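Local coordinates for tRNA (guanine-N(1)-)-methyltransferase (Corynebacterium diphtheriae, PDB 7KFF), which catalyses transfer of a methyl group from S-adenosylmethionine to N1 of guanosine 37 in tRNA, at residues Ala146-Glu151 / Ala207-Arg212; Asp227-Gly232 / Glu276-Leu281; Glu235-Thr240 / Arg267-Lys272. All coordinates share one frame; numbering follows the deposited sequence. Where two conformers were deposited one is given.

Contact 1: residues Ala146-Glu151 / Ala207-Arg212; sequences APFTQE and AEAVVR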
# COMPACT_ATOMS: atom_id res chain seq x y z
N ALA A 146 -10.32 0.07 8.88
CA ALA A 146 -9.43 0.89 9.68
C ALA A 146 -8.03 0.91 9.06
O ALA A 146 -7.53 -0.13 8.58
CB ALA A 146 -9.36 0.36 11.11
N PRO A 147 -7.37 2.06 9.04
CA PRO A 147 -6.05 2.13 8.39
C PRO A 147 -5.03 1.19 8.98
O PRO A 147 -4.91 1.05 10.20
CB PRO A 147 -5.62 3.58 8.63
CG PRO A 147 -6.90 4.32 8.81
CD PRO A 147 -7.82 3.38 9.51
N PHE A 148 -4.25 0.57 8.09
CA PHE A 148 -3.07 -0.19 8.50
C PHE A 148 -2.03 0.76 9.07
O PHE A 148 -1.67 1.77 8.45
CB PHE A 148 -2.50 -0.89 7.25
CG PHE A 148 -1.33 -1.81 7.52
CD1 PHE A 148 -1.34 -2.70 8.60
CD2 PHE A 148 -0.22 -1.80 6.68
CE1 PHE A 148 -0.29 -3.55 8.82
CE2 PHE A 148 0.83 -2.66 6.92
CZ PHE A 148 0.80 -3.51 7.98
N THR A 149 -1.51 0.42 10.25
CA THR A 149 -0.53 1.24 10.94
C THR A 149 0.67 0.37 11.31
O THR A 149 0.63 -0.86 11.30
CB THR A 149 -1.09 1.85 12.24
OG1 THR A 149 -1.32 0.78 13.16
CG2 THR A 149 -2.35 2.66 12.00
N GLN A 150 1.77 1.04 11.65
CA GLN A 150 2.94 0.31 12.11
C GLN A 150 2.65 -0.44 13.41
O GLN A 150 3.23 -1.50 13.66
CB GLN A 150 4.14 1.24 12.26
CG GLN A 150 5.46 0.51 12.45
CD GLN A 150 5.86 -0.34 11.27
OE1 GLN A 150 5.41 -0.11 10.13
NE2 GLN A 150 6.65 -1.38 11.52
N GLU A 151 1.76 0.10 14.25
CA GLU A 151 1.35 -0.64 15.44
C GLU A 151 0.66 -1.94 15.07
O GLU A 151 0.89 -2.98 15.71
CB GLU A 151 0.42 0.24 16.28
CG GLU A 151 0.01 -0.35 17.61
CD GLU A 151 -0.70 0.66 18.49
OE1 GLU A 151 -1.86 1.00 18.19
OE2 GLU A 151 -0.09 1.12 19.48
N ALA A 207 2.00 -8.18 4.29
CA ALA A 207 2.98 -9.24 4.51
C ALA A 207 4.39 -8.70 4.65
O ALA A 207 5.14 -9.14 5.52
CB ALA A 207 2.87 -10.30 3.41
N GLU A 208 4.78 -7.76 3.78
CA GLU A 208 6.12 -7.19 3.92
C GLU A 208 6.30 -6.53 5.28
O GLU A 208 7.31 -6.74 5.96
CB GLU A 208 6.40 -6.16 2.82
CG GLU A 208 6.71 -6.73 1.47
CD GLU A 208 7.65 -5.88 0.63
OE1 GLU A 208 8.04 -4.75 1.04
OE2 GLU A 208 8.00 -6.37 -0.46
N ALA A 209 5.33 -5.71 5.68
CA ALA A 209 5.47 -4.93 6.90
C ALA A 209 5.45 -5.81 8.14
O ALA A 209 6.12 -5.49 9.14
CB ALA A 209 4.37 -3.88 6.97
N VAL A 210 4.70 -6.90 8.11
CA VAL A 210 4.62 -7.83 9.24
C VAL A 210 5.83 -8.76 9.28
O VAL A 210 6.46 -8.91 10.33
CB VAL A 210 3.30 -8.62 9.16
CG1 VAL A 210 3.26 -9.74 10.19
CG2 VAL A 210 2.12 -7.67 9.35
N VAL A 211 6.13 -9.42 8.17
CA VAL A 211 7.16 -10.45 8.20
C VAL A 211 8.53 -9.86 8.48
O VAL A 211 9.38 -10.52 9.10
CB VAL A 211 7.11 -11.30 6.91
CG1 VAL A 211 8.29 -12.26 6.84
CG2 VAL A 211 5.77 -12.06 6.82
N ARG A 212 8.79 -8.63 8.04
CA ARG A 212 10.10 -8.05 8.32
C ARG A 212 10.34 -7.82 9.81
O ARG A 212 11.48 -7.58 10.20
CB ARG A 212 10.31 -6.75 7.57
CG ARG A 212 9.48 -5.60 8.04
CD ARG A 212 9.71 -4.32 7.23
NE ARG A 212 10.98 -3.64 7.47
CZ ARG A 212 11.22 -2.81 8.48
NH1 ARG A 212 10.32 -2.58 9.41
NH2 ARG A 212 12.39 -2.21 8.56
O HOH W 1 7.43 -3.08 9.26

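Contact 2: residues Asp227-Gly232 / Glu276-Leu281; sequences DSFSDG and EVRPEL. With SAH (S-adenosyl-L-homocysteine), chain C.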
# COMPACT_ATOMS: atom_id res chain seq x y z
N ASP A 227 13.81 3.60 12.33
CA ASP A 227 13.10 3.65 11.05
C ASP A 227 12.12 4.81 11.05
O ASP A 227 11.92 5.45 12.08
CB ASP A 227 12.33 2.34 10.81
CG ASP A 227 13.20 1.26 10.17
OD1 ASP A 227 12.87 0.06 10.32
OD2 ASP A 227 14.22 1.60 9.53
N SER A 228 11.49 5.09 9.91
CA SER A 228 10.50 6.16 9.89
C SER A 228 9.35 5.83 10.83
O SER A 228 8.95 4.67 10.96
CB SER A 228 9.95 6.33 8.46
OG SER A 228 10.86 7.06 7.65
N PHE A 229 8.81 6.87 11.47
CA PHE A 229 7.70 6.83 12.41
C PHE A 229 8.10 6.33 13.79
O PHE A 229 7.31 6.44 14.71
CB PHE A 229 6.49 6.00 11.91
CG PHE A 229 6.16 6.27 10.48
CD1 PHE A 229 5.69 7.51 10.10
CD2 PHE A 229 6.35 5.30 9.50
CE1 PHE A 229 5.41 7.78 8.78
CE2 PHE A 229 6.10 5.57 8.19
CZ PHE A 229 5.63 6.82 7.82
N SER A 230 9.31 5.79 13.96
CA SER A 230 9.67 5.18 15.23
C SER A 230 9.55 6.17 16.38
O SER A 230 9.07 5.81 17.47
CB SER A 230 11.09 4.60 15.15
OG SER A 230 12.07 5.62 15.00
N ASP A 231 9.96 7.42 16.16
CA ASP A 231 9.88 8.48 17.15
C ASP A 231 8.86 9.55 16.75
O ASP A 231 8.95 10.69 17.23
CB ASP A 231 11.25 9.12 17.32
CG ASP A 231 11.81 9.64 16.00
OD1 ASP A 231 11.15 9.45 14.96
OD2 ASP A 231 12.91 10.24 16.01
N GLY A 232 7.92 9.21 15.89
CA GLY A 232 6.94 10.15 15.40
C GLY A 232 7.37 10.97 14.22
O GLY A 232 6.56 11.75 13.69
N GLU A 276 8.70 19.48 6.07
CA GLU A 276 8.43 19.68 4.64
C GLU A 276 7.21 18.91 4.18
O GLU A 276 6.40 19.42 3.38
CB GLU A 276 9.63 19.19 3.82
CG GLU A 276 10.87 20.03 3.93
CD GLU A 276 12.09 19.38 3.29
OE1 GLU A 276 12.11 18.14 3.06
OE2 GLU A 276 13.05 20.13 3.01
N VAL A 277 7.08 17.67 4.62
CA VAL A 277 6.17 16.72 4.01
C VAL A 277 4.96 16.40 4.88
O VAL A 277 3.88 16.15 4.35
CB VAL A 277 6.97 15.43 3.68
CG1 VAL A 277 6.08 14.40 3.06
CG2 VAL A 277 8.17 15.74 2.77
N ARG A 278 5.13 16.39 6.20
CA ARG A 278 4.07 16.00 7.14
C ARG A 278 4.09 16.94 8.34
O ARG A 278 4.23 16.50 9.49
CB ARG A 278 4.26 14.55 7.58
CG ARG A 278 4.22 13.51 6.49
CD ARG A 278 2.82 13.30 5.98
NE ARG A 278 1.92 12.76 6.99
CZ ARG A 278 1.87 11.49 7.36
NH1 ARG A 278 2.67 10.59 6.80
NH2 ARG A 278 1.02 11.08 8.28
N PRO A 279 3.92 18.23 8.11
CA PRO A 279 4.03 19.18 9.23
C PRO A 279 3.01 18.95 10.33
O PRO A 279 3.29 19.26 11.49
CB PRO A 279 3.87 20.56 8.56
CG PRO A 279 3.13 20.25 7.26
CD PRO A 279 3.66 18.91 6.82
N GLU A 280 1.85 18.38 10.01
CA GLU A 280 0.87 18.09 11.05
C GLU A 280 1.39 17.07 12.06
O GLU A 280 0.90 17.05 13.20
CB GLU A 280 -0.44 17.62 10.42
CG GLU A 280 -0.45 16.18 9.90
CD GLU A 280 0.28 15.95 8.58
OE1 GLU A 280 0.80 16.91 7.95
OE2 GLU A 280 0.33 14.78 8.16
N LEU A 281 2.36 16.23 11.69
CA LEU A 281 2.91 15.31 12.69
C LEU A 281 3.65 16.06 13.78
O LEU A 281 3.70 15.59 14.92
CB LEU A 281 3.83 14.29 12.03
CG LEU A 281 3.16 13.28 11.10
CD1 LEU A 281 4.18 12.31 10.53
CD2 LEU A 281 2.05 12.52 11.80
N SAH C . 15.23 3.22 7.14
CA SAH C . 14.15 3.54 6.24
CB SAH C . 13.64 2.23 5.67
CG SAH C . 13.76 2.09 4.16
SD SAH C . 12.66 0.73 3.80
C SAH C . 12.98 4.26 6.89
O SAH C . 12.33 3.73 7.79
OXT SAH C . 12.65 5.38 6.51
C5' SAH C . 13.34 0.30 2.20
C4' SAH C . 12.55 0.83 1.02
O4' SAH C . 11.23 0.31 1.01
C3' SAH C . 12.38 2.35 0.91
O3' SAH C . 13.53 2.98 0.47
C2' SAH C . 11.19 2.43 -0.05
O2' SAH C . 11.60 2.21 -1.38
C1' SAH C . 10.36 1.26 0.41
N9 SAH C . 9.35 1.63 1.42
C8 SAH C . 9.32 1.28 2.75
N7 SAH C . 8.19 1.76 3.31
C5 SAH C . 7.50 2.43 2.34
C6 SAH C . 6.30 3.12 2.34
N6 SAH C . 5.52 3.27 3.44
N1 SAH C . 5.87 3.69 1.17
C2 SAH C . 6.62 3.56 0.02
N3 SAH C . 7.80 2.88 0.00
C4 SAH C . 8.22 2.33 1.15

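Contact 3: residues Glu235-Thr240 / Arg267-Lys272; sequences EGPSYT and REQSLK. With SAH (S-adenosyl-L-homocysteine), chain C.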
# COMPACT_ATOMS: atom_id res chain seq x y z
N GLU A 235 12.15 9.64 8.52
CA GLU A 235 13.60 9.57 8.40
C GLU A 235 14.11 10.60 7.39
O GLU A 235 13.45 10.88 6.38
CB GLU A 235 14.05 8.18 7.97
CG GLU A 235 14.09 7.14 9.09
CD GLU A 235 15.25 7.32 10.06
OE1 GLU A 235 15.07 7.03 11.27
OE2 GLU A 235 16.36 7.73 9.62
N GLY A 236 15.29 11.14 7.66
CA GLY A 236 15.95 12.04 6.74
C GLY A 236 16.70 11.29 5.65
O GLY A 236 16.66 10.05 5.52
N PRO A 237 17.39 12.06 4.81
CA PRO A 237 18.12 11.47 3.68
C PRO A 237 19.34 10.68 4.11
O PRO A 237 19.92 10.89 5.18
CB PRO A 237 18.53 12.68 2.85
CG PRO A 237 18.58 13.80 3.84
CD PRO A 237 17.48 13.53 4.82
N SER A 238 19.73 9.76 3.23
CA SER A 238 20.93 8.95 3.40
C SER A 238 21.87 9.15 2.22
O SER A 238 21.44 9.50 1.12
CB SER A 238 20.60 7.47 3.50
OG SER A 238 19.79 7.22 4.64
N TYR A 239 23.15 8.88 2.45
CA TYR A 239 24.19 9.08 1.45
C TYR A 239 25.22 7.98 1.56
O TYR A 239 25.47 7.45 2.64
CB TYR A 239 24.90 10.43 1.67
CG TYR A 239 23.98 11.62 1.66
CD1 TYR A 239 23.68 12.26 0.47
CD2 TYR A 239 23.38 12.08 2.82
CE1 TYR A 239 22.81 13.33 0.44
CE2 TYR A 239 22.52 13.17 2.80
CZ TYR A 239 22.24 13.78 1.61
OH TYR A 239 21.36 14.84 1.58
N THR A 240 25.86 7.67 0.42
CA THR A 240 27.00 6.76 0.37
C THR A 240 28.05 7.32 -0.59
O THR A 240 27.89 8.40 -1.15
CB THR A 240 26.54 5.32 0.04
OG1 THR A 240 27.65 4.42 0.21
CG2 THR A 240 26.01 5.21 -1.37
N ARG A 267 18.99 14.17 13.48
CA ARG A 267 17.75 14.63 14.08
C ARG A 267 17.19 15.84 13.34
O ARG A 267 16.00 15.90 13.02
CB ARG A 267 17.98 14.96 15.55
CG ARG A 267 16.79 15.56 16.25
CD ARG A 267 15.90 14.50 16.78
NE ARG A 267 14.76 15.06 17.50
CZ ARG A 267 13.69 14.35 17.84
NH1 ARG A 267 13.64 13.06 17.54
NH2 ARG A 267 12.69 14.93 18.47
N GLU A 268 18.05 16.82 13.04
CA GLU A 268 17.61 17.98 12.27
C GLU A 268 16.99 17.56 10.94
O GLU A 268 15.93 18.06 10.55
CB GLU A 268 18.77 18.94 12.05
CG GLU A 268 19.25 19.62 13.32
CD GLU A 268 20.52 20.45 13.11
OE1 GLU A 268 21.14 20.36 12.02
OE2 GLU A 268 20.90 21.18 14.03
N GLN A 269 17.65 16.66 10.23
CA GLN A 269 17.16 16.28 8.92
C GLN A 269 15.83 15.54 9.01
O GLN A 269 15.00 15.65 8.11
CB GLN A 269 18.20 15.42 8.22
CG GLN A 269 19.44 16.18 7.82
CD GLN A 269 19.13 17.26 6.80
OE1 GLN A 269 18.53 16.98 5.76
NE2 GLN A 269 19.53 18.48 7.09
N SER A 270 15.62 14.79 10.09
CA SER A 270 14.33 14.16 10.33
C SER A 270 13.26 15.20 10.64
O SER A 270 12.15 15.14 10.09
CB SER A 270 14.50 13.14 11.45
OG SER A 270 13.28 12.60 11.87
N LEU A 271 13.58 16.19 11.47
CA LEU A 271 12.64 17.28 11.70
C LEU A 271 12.34 18.03 10.41
O LEU A 271 11.18 18.39 10.15
CB LEU A 271 13.22 18.27 12.71
CG LEU A 271 13.34 17.77 14.14
CD1 LEU A 271 14.23 18.67 14.97
CD2 LEU A 271 11.95 17.65 14.77
N LYS A 272 13.36 18.27 9.59
CA LYS A 272 13.18 19.03 8.35
C LYS A 272 12.30 18.26 7.37
O LYS A 272 11.37 18.83 6.79
CB LYS A 272 14.55 19.31 7.73
CG LYS A 272 14.52 20.05 6.41
CD LYS A 272 15.96 20.40 6.00
CE LYS A 272 16.04 21.14 4.68
NZ LYS A 272 16.19 20.20 3.55
N SAH C . 15.23 3.22 7.14
CA SAH C . 14.15 3.54 6.24
CB SAH C . 13.64 2.23 5.67
CG SAH C . 13.76 2.09 4.16
SD SAH C . 12.66 0.73 3.80
C SAH C . 12.98 4.26 6.89
O SAH C . 12.33 3.73 7.79
OXT SAH C . 12.65 5.38 6.51
C5' SAH C . 13.34 0.30 2.20
C4' SAH C . 12.55 0.83 1.02
O4' SAH C . 11.23 0.31 1.01
C3' SAH C . 12.38 2.35 0.91
O3' SAH C . 13.53 2.98 0.47
C2' SAH C . 11.19 2.43 -0.05
O2' SAH C . 11.60 2.21 -1.38
C1' SAH C . 10.36 1.26 0.41
N9 SAH C . 9.35 1.63 1.42
C8 SAH C . 9.32 1.28 2.75
N7 SAH C . 8.19 1.76 3.31
C5 SAH C . 7.50 2.43 2.34
C6 SAH C . 6.30 3.12 2.34
N6 SAH C . 5.52 3.27 3.44
N1 SAH C . 5.87 3.69 1.17
C2 SAH C . 6.62 3.56 0.02
N3 SAH C . 7.80 2.88 0.00
C4 SAH C . 8.22 2.33 1.15
O HOH W 2 21.08 16.64 3.60

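Contact 1: residues Ala146-Glu151 / Ala207-Arg212
With chi1 at -175°, CG of Phe148 stands beside its own carbonyl carbon and the ring reaches toward helix 200-211. There the CE2–CZ edge meets Ala209, whose CB lies near the ring plane, 3.7 Å from Phe148 CZ. The ring also meets Tyr194 of the second subunit, their planes about 45° apart, so Phe148 is shared between the helix and the dimer interface. Gln150 starts out extended, then bends at chi2 (63°), bringing its amide to the edge of the Arg212 guanidinium. Gln150 NE2 and Arg212 NH1 are 4.4 Å apart, with a water between them: it accepts from Gln150 NE2 (2.9 Å) and from Arg212 NH1 (2.9 Å), and donates to Ala209 O at 2.7 Å. One water thus satisfies two side-chain N-H groups and a helix carbonyl. The other ends are held too, since Gln150 OE1 takes the backbone N-H of Val195 of the second subunit and Arg212 NH2 forms a salt bridge with Asp227. Strand 146-147 lies at one margin of the parallel sheet, and this passage from strand to helix, packed on helix 200-211, belongs to the knotted SPOUT methyltransferase domain at its dimer interface.

Contact 2: residues Asp227-Gly232 / Glu276-Leu281
Leu281 and Gly232 meet where a methyl group rests against a carbonyl: with Leu281 CG beside the backbone N (chi1 -67°), Leu281 CD1 reaches to 4.0 Å from Gly232 O. The second touch is looser and oblique, Arg278 NH1 approaching Phe229 CE1 to 4.4 Å. Leu281 CD1 also sits over the centre of one guanidinium face, while Glu280 OE2 lies in the guanidinium plane, making a nearly straight salt bridge with Arg278 NE (2.8 Å, 171°); it is met on its syn side, the donor tilted 22° from the carboxylate plane. Arg278 NH1 forms a further salt bridge with Asp193 of the second subunit, which together with Glu280 fixes the rotation of the group.

Two successive turns shape the loop. A type II turn from Asp227 to Ser230 places Phe229 at positive phi, and Asp227 O accepts from both N and OG of Ser230; a type I turn then ends at Gly232. The first turn supplies three of the ligand's hydrogen bonds: Ser228 N donates to SAH O (2.7 Å), Ser228 OG to SAH OXT (2.7 Å) and, in the conformer described, Asp227 OD2 accepts from SAH N (3.1 Å). Ser228 OG in turn accepts from Glu235 N, which helps position the hydroxyl. Tyr194 O, Pro141 O and Ile191 N of the second subunit bond SAH too. The loop's polar groups are thus spent largely on the ligand and its own turns, and the two segments add van der Waals contact.

Contact 3: residues Glu235-Thr240 / Arg267-Lys272
Backbone lies directly on backbone where Gly236 crosses helix 259-277: its CA is 4.5 Å from the CA of Ser270. A beta carbon at Gly236 would point into the helix and collide with Gln269 CB; without one, the loop can come this near. Gly236 CA approaches Gln269 O to 4.0 Å, and Gly236 N lies 4.1 Å from Ser270 CA.

Pro237 continues the packing, its ring and the Gln269 side chain crossing at about a right angle. Gln269 CG sits beside the backbone N (chi1 -69°), and a bend at chi2 (-64°) folds the chain so that the amide oxygen comes to the proline: Gln269 OE1 is 3.7 Å from Pro237 CG and equally near CD. Beyond the ring, a water bridges the two segments, bound at 2.7 Å to Tyr239 OH but only weakly to Gln269 OE1. Ser270 OG, by contrast, reaches back to Leu234 O and ties the helix to the chain just ahead of the loop.

At the start of the loop, Glu235 touches the ligand with its aliphatic part, CG lying 3.4 Å from SAH OXT. At its far end Thr240 is hydrogen-bonded to the second subunit, through N to Asp173 and through OG1 to Ser67 there. The loop thus runs from the ligand across helix 259-277 and on toward strand 244-245, while Leu271, farther round the same helix, packs against Asp291 and Tyr294 of helix 289-299.

Along the chain, contact 1 closes before contact 2 opens, and contact 3 is nested within the loop that contact 2 closes. Contact 1 lies near the centre of the chain, beside the margin of the parallel sheet; the centres of contacts 2 and 3 are about 17 and 23 Å from that of contact 1. Those two are about 11 Å apart, both use helix 259-277, and both touch the ligand. A salt bridge between Arg212 and Asp227 joins contact 1 to contact 2. All three also touch the second subunit, and the site is built by the dimer: residues of both chains bind each ligand, the 227-240 loop of one and the pocket of the other.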